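Local atomic coordinates of 2-oxoglutarate-dependent dioxygenase DAO (Oryza sativa subsp. indica, PDB entry 6KUN), a protein that probably inactivates the plant hormone auxin, using iron(II) and 2-oxoglutarate to oxidise indole-3-acetic acid irreversibly to 2-oxoindole-3-acetic acid. Residues B[193-196]-B[201-204]; B[118-123]-B[151-156]; B[134-137]-B[143-146]. All coordinates share one frame; numbering follows the deposited sequence.

In the fold
Two of the three contacts share helix 111-138 of this jelly-roll dioxygenase; the third is a hairpin. Contact 2 sets helix 111-138 against strand 151-158, whose Arg-154 and Asn-156 reach the bound indole-3-acetic acid and 2-oxoglutarate on the strand's other face. Contact 3 uses the same helix near its C-terminal end, in the part of the chain that runs between the two segments of contact 2; their centres are about 21 Å apart and their nearest atoms about 6 Å. Contact 1, at the edge of the four-stranded sheet, lies across the chain's centre from contact 2, about 25 Å between centres, with Val-193 about 4 Å from the predicted iron ligand His-232, side chain to side chain.

Contact 1 (B[193-196]-B[201-204]); sequences VLDP and FVPV
Leu-194 lays its side chain over the ring of Phe-201. Its CB lies above the ring near its rim, 3.6 Å from Phe-201 CE2; CG follows over the same face, 4.1 Å from Phe-201 CZ; and the branch CD2 ends above the middle of the ring, 3.4 Å from the centroid and only 15° off the normal, a CH-pi contact over the face. With chi1 at -165°, CG stands opposite the backbone N of Leu-194, and this brings the branch across to the neighbouring strand. Were Phe-201 cut back to an alanine, the leucine methyl would be likely to lose its aromatic platform, and Arg-233 its cation-pi partner. The two residues form a non-hydrogen-bonded antiparallel pair with CA atoms 4.3 Å apart, so a branched aliphatic chain and a flat ring can meet directly.

The next pair, Val-193 with Val-202, is hydrogen-bonded: Val-193 N gives to Val-202 O at 3.0 Å, and Val-202 N returns a bond to Val-193 O at 2.9 Å. Together the pairs make a beta hairpin at the edge of the four-stranded sheet of the jelly roll, with strand 201-203 outermost and strand 232-235, which begins with the predicted iron ligand His-232, on the inner flank.

On the face holding the valines, Val-193 divides its methyls: CG2 meets Val-202 CG2 at 3.8 Å, while CG1 meets Val-204 CG2 at 3.7 Å. Compact beta-branched residues suit this side, where Val-193 also touches Cys-33 and Val-204 touches Arg-35 of strand 33-37. Beyond the paired residues, Asp-195 rests its CB near Val-202 CG2 and bonds through OD1 to Ala-197 N, forming an Asx turn at the start of the hairpin's connection.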
# COMPACT_ATOMS: atom_id res chain seq x y z
N VAL B 193 -3.96 15.20 15.26
CA VAL B 193 -5.11 16.06 15.56
C VAL B 193 -5.15 16.35 17.05
O VAL B 193 -4.79 15.51 17.89
CB VAL B 193 -6.44 15.41 15.11
CG1 VAL B 193 -6.41 15.14 13.59
CG2 VAL B 193 -6.65 14.14 15.89
N LEU B 194 -5.61 17.55 17.37
CA LEU B 194 -5.80 17.97 18.75
C LEU B 194 -7.11 17.41 19.26
O LEU B 194 -8.18 17.97 19.02
CB LEU B 194 -5.81 19.49 18.82
CG LEU B 194 -5.64 20.07 20.21
CD1 LEU B 194 -6.61 19.51 21.21
CD2 LEU B 194 -4.22 19.78 20.66
N ASP B 195 -7.01 16.28 19.98
CA ASP B 195 -8.16 15.57 20.50
C ASP B 195 -8.75 16.39 21.63
O ASP B 195 -8.07 16.64 22.64
CB ASP B 195 -7.69 14.17 20.94
CG ASP B 195 -8.85 13.26 21.32
OD1 ASP B 195 -9.77 13.76 22.00
OD2 ASP B 195 -8.84 12.07 20.92
N PRO B 196 -9.98 16.89 21.50
CA PRO B 196 -10.57 17.67 22.60
C PRO B 196 -10.45 17.01 23.95
O PRO B 196 -10.06 17.67 24.92
CB PRO B 196 -12.03 17.85 22.14
CG PRO B 196 -11.87 17.96 20.64
CD PRO B 196 -10.91 16.83 20.35
N PHE B 201 -1.86 16.60 21.12
CA PHE B 201 -2.03 16.07 19.77
C PHE B 201 -1.84 14.56 19.79
O PHE B 201 -1.01 14.03 20.51
CB PHE B 201 -1.05 16.76 18.83
CG PHE B 201 -1.42 18.19 18.54
CD1 PHE B 201 -0.99 19.19 19.39
CD2 PHE B 201 -2.25 18.53 17.48
CE1 PHE B 201 -1.36 20.51 19.20
CE2 PHE B 201 -2.63 19.86 17.27
CZ PHE B 201 -2.18 20.85 18.14
N VAL B 202 -2.70 13.87 19.04
CA VAL B 202 -2.64 12.41 18.93
C VAL B 202 -2.47 12.04 17.46
O VAL B 202 -3.09 12.66 16.58
CB VAL B 202 -3.90 11.75 19.50
CG1 VAL B 202 -4.05 12.12 20.96
CG2 VAL B 202 -5.10 12.16 18.69
N PRO B 203 -1.63 11.05 17.15
CA PRO B 203 -1.40 10.75 15.74
C PRO B 203 -2.62 10.10 15.11
O PRO B 203 -3.39 9.39 15.75
CB PRO B 203 -0.20 9.80 15.77
CG PRO B 203 0.46 10.07 17.11
CD PRO B 203 -0.67 10.38 18.03
N VAL B 204 -2.81 10.40 13.83
CA VAL B 204 -3.78 9.66 13.04
C VAL B 204 -2.92 8.76 12.16
O VAL B 204 -2.52 9.15 11.04
CB VAL B 204 -4.71 10.60 12.25
CG1 VAL B 204 -5.80 9.79 11.58
CG2 VAL B 204 -5.30 11.63 13.20

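Contact 2 (B[118-123]-B[151-156]); sequences KAYAER and CQFRMN. With AKG (2-oxoglutaric acid), chain G; IAC (1H-indol-3-ylacetic acid), chain H.
Asn-156 ND2 serves two oxygens: it lies 2.8 Å from O4 of the distal carboxylate of 2-oxoglutarate and is hydrogen-bonded to Ser-244 OG, while OD1 of the same amide bonds to Tyr-86 OH. Held at both ends, the amide has little freedom to flip, and an asparagine suits a place that needs a donor and an acceptor on one short stem. Two residues earlier, the chain of Arg-154 bends at chi3 and offers the edge of its guanidinium to indole-3-acetic acid, with NH2 3.2 Å from O3 in the guanidinium plane.

The opposite face of this strand, part of the large jelly-roll sheet, is apolar and meets helix 111-138. Phe-153, with CG anti to the backbone N (chi1 179°), extends toward the helix and presents a ring face to Ala-121. CB of Ala-121 stands over the ring centre, 4.2 Å from the centroid and 9° off the normal, a CH-pi contact at an easy distance. Alanine is fitting here because a single methyl lets the helix come close to the ring. Tyr-120 adds a looser touch, its CD2 4.4 Å from Phe-153 CZ, the phenylalanine atom lying at the edge of the tyrosine ring. The tyrosine also touches Gln-46 and Met-49 of helix 43-57, and Phe-153 touches Ile-245 and Met-247 of strand 242-249.

The strand is thus two-sided: nondirectional packing seats it on the helix, while directional polar groups on the other face read the carboxylates of the cosubstrate and the hormone.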
# COMPACT_ATOMS: atom_id res chain seq x y z
N LYS B 118 -8.44 11.91 -13.19
CA LYS B 118 -9.81 12.31 -13.44
C LYS B 118 -10.77 11.41 -12.68
O LYS B 118 -11.70 11.90 -12.01
CB LYS B 118 -10.10 12.27 -14.93
CG LYS B 118 -11.47 12.74 -15.34
CD LYS B 118 -11.59 12.83 -16.87
CE LYS B 118 -12.97 13.35 -17.27
NZ LYS B 118 -12.92 14.17 -18.50
N ALA B 119 -10.58 10.09 -12.78
CA ALA B 119 -11.49 9.16 -12.13
C ALA B 119 -11.45 9.33 -10.62
O ALA B 119 -12.51 9.35 -9.96
CB ALA B 119 -11.16 7.71 -12.54
N TYR B 120 -10.26 9.45 -10.07
CA TYR B 120 -10.08 9.68 -8.68
C TYR B 120 -10.76 10.96 -8.20
O TYR B 120 -11.46 10.92 -7.27
CB TYR B 120 -8.62 9.61 -8.26
CG TYR B 120 -8.41 9.03 -6.93
CD1 TYR B 120 -8.41 7.70 -6.78
CD2 TYR B 120 -8.25 9.81 -5.81
CE1 TYR B 120 -8.23 7.13 -5.59
CE2 TYR B 120 -8.06 9.23 -4.59
CZ TYR B 120 -8.04 7.88 -4.50
OH TYR B 120 -7.88 7.17 -3.38
N ALA B 121 -10.53 12.06 -8.86
CA ALA B 121 -11.13 13.34 -8.44
C ALA B 121 -12.65 13.20 -8.41
O ALA B 121 -13.31 13.57 -7.41
CB ALA B 121 -10.72 14.48 -9.38
N GLU B 122 -13.20 12.62 -9.46
CA GLU B 122 -14.64 12.40 -9.53
C GLU B 122 -15.12 11.51 -8.39
O GLU B 122 -16.14 11.82 -7.75
CB GLU B 122 -14.97 11.77 -10.89
CG GLU B 122 -14.88 12.75 -12.04
CD GLU B 122 -14.91 12.04 -13.39
OE1 GLU B 122 -14.85 10.79 -13.44
OE2 GLU B 122 -14.99 12.75 -14.42
N ARG B 123 -14.40 10.39 -8.12
CA ARG B 123 -14.83 9.47 -7.08
C ARG B 123 -14.71 10.12 -5.70
O ARG B 123 -15.59 9.94 -4.83
CB ARG B 123 -14.02 8.18 -7.13
CG ARG B 123 -14.16 7.42 -8.42
CD ARG B 123 -15.59 7.05 -8.66
NE ARG B 123 -16.09 6.26 -7.54
CZ ARG B 123 -15.96 4.94 -7.46
NH1 ARG B 123 -15.35 4.27 -8.44
NH2 ARG B 123 -16.44 4.30 -6.40
N CYS B 151 -15.54 22.69 -4.45
CA CYS B 151 -14.57 21.79 -3.82
C CYS B 151 -13.18 22.10 -4.36
O CYS B 151 -13.02 22.57 -5.50
CB CYS B 151 -14.86 20.31 -4.09
SG CYS B 151 -16.33 19.63 -3.25
N GLN B 152 -12.17 21.84 -3.53
CA GLN B 152 -10.78 21.84 -3.98
C GLN B 152 -10.18 20.44 -3.82
O GLN B 152 -10.33 19.80 -2.77
CB GLN B 152 -9.96 22.89 -3.22
CG GLN B 152 -8.43 22.77 -3.45
CD GLN B 152 -7.79 23.97 -4.14
OE1 GLN B 152 -8.47 24.95 -4.47
NE2 GLN B 152 -6.49 23.89 -4.37
N PHE B 153 -9.55 19.96 -4.88
CA PHE B 153 -8.87 18.67 -4.91
C PHE B 153 -7.39 18.98 -4.88
O PHE B 153 -6.93 19.82 -5.65
CB PHE B 153 -9.24 17.88 -6.16
CG PHE B 153 -8.55 16.53 -6.27
CD1 PHE B 153 -8.87 15.50 -5.40
CD2 PHE B 153 -7.62 16.29 -7.26
CE1 PHE B 153 -8.25 14.26 -5.51
CE2 PHE B 153 -7.02 15.05 -7.36
CZ PHE B 153 -7.32 14.05 -6.51
N ARG B 154 -6.65 18.35 -3.97
CA ARG B 154 -5.22 18.62 -3.86
C ARG B 154 -4.43 17.31 -3.80
O ARG B 154 -4.82 16.34 -3.13
CB ARG B 154 -4.91 19.46 -2.65
CG ARG B 154 -3.85 20.49 -2.80
CD ARG B 154 -3.59 21.16 -1.44
NE ARG B 154 -4.41 22.34 -1.19
CZ ARG B 154 -4.54 22.92 0.01
NH1 ARG B 154 -3.91 22.42 1.07
NH2 ARG B 154 -5.30 24.00 0.15
N MET B 155 -3.33 17.28 -4.54
CA MET B 155 -2.33 16.22 -4.47
C MET B 155 -1.08 16.87 -3.90
O MET B 155 -0.67 17.94 -4.39
CB MET B 155 -2.08 15.60 -5.84
CG MET B 155 -3.28 14.83 -6.38
SD MET B 155 -3.14 14.35 -8.14
CE MET B 155 -3.08 15.95 -8.99
N ASN B 156 -0.54 16.28 -2.83
CA ASN B 156 0.53 16.94 -2.08
C ASN B 156 1.77 16.04 -2.00
O ASN B 156 1.67 14.81 -1.88
CB ASN B 156 0.13 17.27 -0.62
CG ASN B 156 -1.25 17.92 -0.49
OD1 ASN B 156 -1.48 19.03 -0.95
ND2 ASN B 156 -2.17 17.22 0.17
C1 AKG G . -4.67 19.31 5.59
O1 AKG G . -5.27 18.25 5.31
O2 AKG G . -5.21 20.43 5.44
C2 AKG G . -3.31 19.25 6.13
O5 AKG G . -3.06 19.71 7.22
C3 AKG G . -2.22 18.60 5.31
C4 AKG G . -2.77 17.33 4.65
C5 AKG G . -1.67 16.67 3.85
O3 AKG G . -1.25 15.56 4.23
O4 AKG G . -1.23 17.26 2.84
C IAC H . -6.99 29.58 4.51
C1 IAC H . -6.31 29.52 3.34
C2 IAC H . -4.93 29.81 3.29
C3 IAC H . -4.26 30.15 4.44
C4 IAC H . -4.95 30.20 5.64
C5 IAC H . -6.30 29.94 5.66
C7 IAC H . -7.19 29.16 2.39
C8 IAC H . -8.44 29.00 2.96
C17 IAC H . -7.06 28.94 0.88
C18 IAC H . -6.52 27.56 0.53
N IAC H . -8.31 29.26 4.28
O2 IAC H . -5.75 27.46 -0.46
O3 IAC H . -6.86 26.55 1.21

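Contact 3 (B[134-137]-B[143-146]); sequences KVAA and GASF
Ala-136 directs its only side-chain carbon at the rim of the Phe-146 ring: CB lies in the ring plane, 3.9 Å from CE2. The methyl therefore meets the aromatic hydrogens and not the pi face, which makes this a plain van der Waals contact. Phe-146 has CG anti to its own carbonyl carbon, beside the backbone N (chi1 -66°), and this turns the ring back toward the helix with CE2 leading. A second methyl closes the group, since CB of Ala-144 is 4.5 Å from CB of Ala-136 and 4.1 Å from CE2 of Phe-146. Three carbons, one from the helix and two from the returning loop, thus sit in a small triangle.

The contact joins the last turn of helix 111-138 to the loop that leads back toward strand 151-158. Alanine suits both positions: at a CA-CA distance of 7.3 Å between Ala-136 and Ala-144, one methyl from each side is enough to touch. Just before, Gly-143 adopts a positive phi of 84°, at which a CB would press on the carbonyl O of His-142; glycine avoids that and helps the chain swing round after the helix.

Phe-146 is buried and has further aromatic company: Trp-149 meets it edge-to-face, and the ring of Phe-178 meets it with the planes inclined by about 30°. On another flank of the helix, Val-135 packs on Leu-24 and Cys-28 of helix 18-30.

Everything exchanged between the two segments is carbon against carbon, without polar bonds. Such contacts depend on fit and on exclusion of water and set little direction, so the position of the ring probably owes more to its aromatic neighbours than to the light touch of the two alanine methyls.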
# COMPACT_ATOMS: atom_id res chain seq x y z
N LYS B 134 -24.48 12.29 5.09
CA LYS B 134 -24.64 11.48 6.29
C LYS B 134 -24.41 12.30 7.55
O LYS B 134 -25.15 12.14 8.53
CB LYS B 134 -23.70 10.26 6.24
CG LYS B 134 -24.15 9.26 5.18
CD LYS B 134 -23.17 8.12 5.03
CE LYS B 134 -23.83 6.89 4.37
NZ LYS B 134 -24.65 7.22 3.18
N VAL B 135 -23.45 13.21 7.53
CA VAL B 135 -23.26 14.13 8.66
C VAL B 135 -24.52 14.96 8.88
O VAL B 135 -25.04 15.05 10.00
CB VAL B 135 -22.01 15.01 8.45
CG1 VAL B 135 -21.97 16.15 9.46
CG2 VAL B 135 -20.78 14.17 8.60
N ALA B 136 -25.04 15.57 7.80
CA ALA B 136 -26.30 16.32 7.89
C ALA B 136 -27.46 15.48 8.43
O ALA B 136 -28.27 15.96 9.24
CB ALA B 136 -26.65 16.87 6.50
N ALA B 137 -27.57 14.22 8.00
CA ALA B 137 -28.63 13.38 8.51
C ALA B 137 -28.44 13.06 10.00
O ALA B 137 -29.42 12.90 10.72
CB ALA B 137 -28.72 12.08 7.70
N GLY B 143 -32.98 16.49 2.98
CA GLY B 143 -33.17 17.40 1.88
C GLY B 143 -31.92 18.15 1.46
O GLY B 143 -31.82 18.54 0.29
N ALA B 144 -30.96 18.32 2.36
CA ALA B 144 -29.74 19.03 2.03
C ALA B 144 -29.05 18.37 0.84
O ALA B 144 -28.88 17.16 0.81
CB ALA B 144 -28.79 19.05 3.23
N SER B 145 -28.68 19.18 -0.15
CA SER B 145 -27.87 18.74 -1.27
C SER B 145 -26.53 19.47 -1.23
O SER B 145 -26.49 20.70 -1.25
CB SER B 145 -28.56 18.99 -2.61
OG SER B 145 -27.69 18.62 -3.68
N PHE B 146 -25.45 18.70 -1.19
CA PHE B 146 -24.09 19.20 -1.23
C PHE B 146 -23.45 19.01 -2.60
O PHE B 146 -22.31 19.47 -2.83
CB PHE B 146 -23.26 18.47 -0.17
CG PHE B 146 -23.66 18.77 1.24
CD1 PHE B 146 -23.20 19.88 1.89
CD2 PHE B 146 -24.48 17.88 1.94
CE1 PHE B 146 -23.54 20.12 3.25
CE2 PHE B 146 -24.84 18.13 3.29
CZ PHE B 146 -24.35 19.26 3.92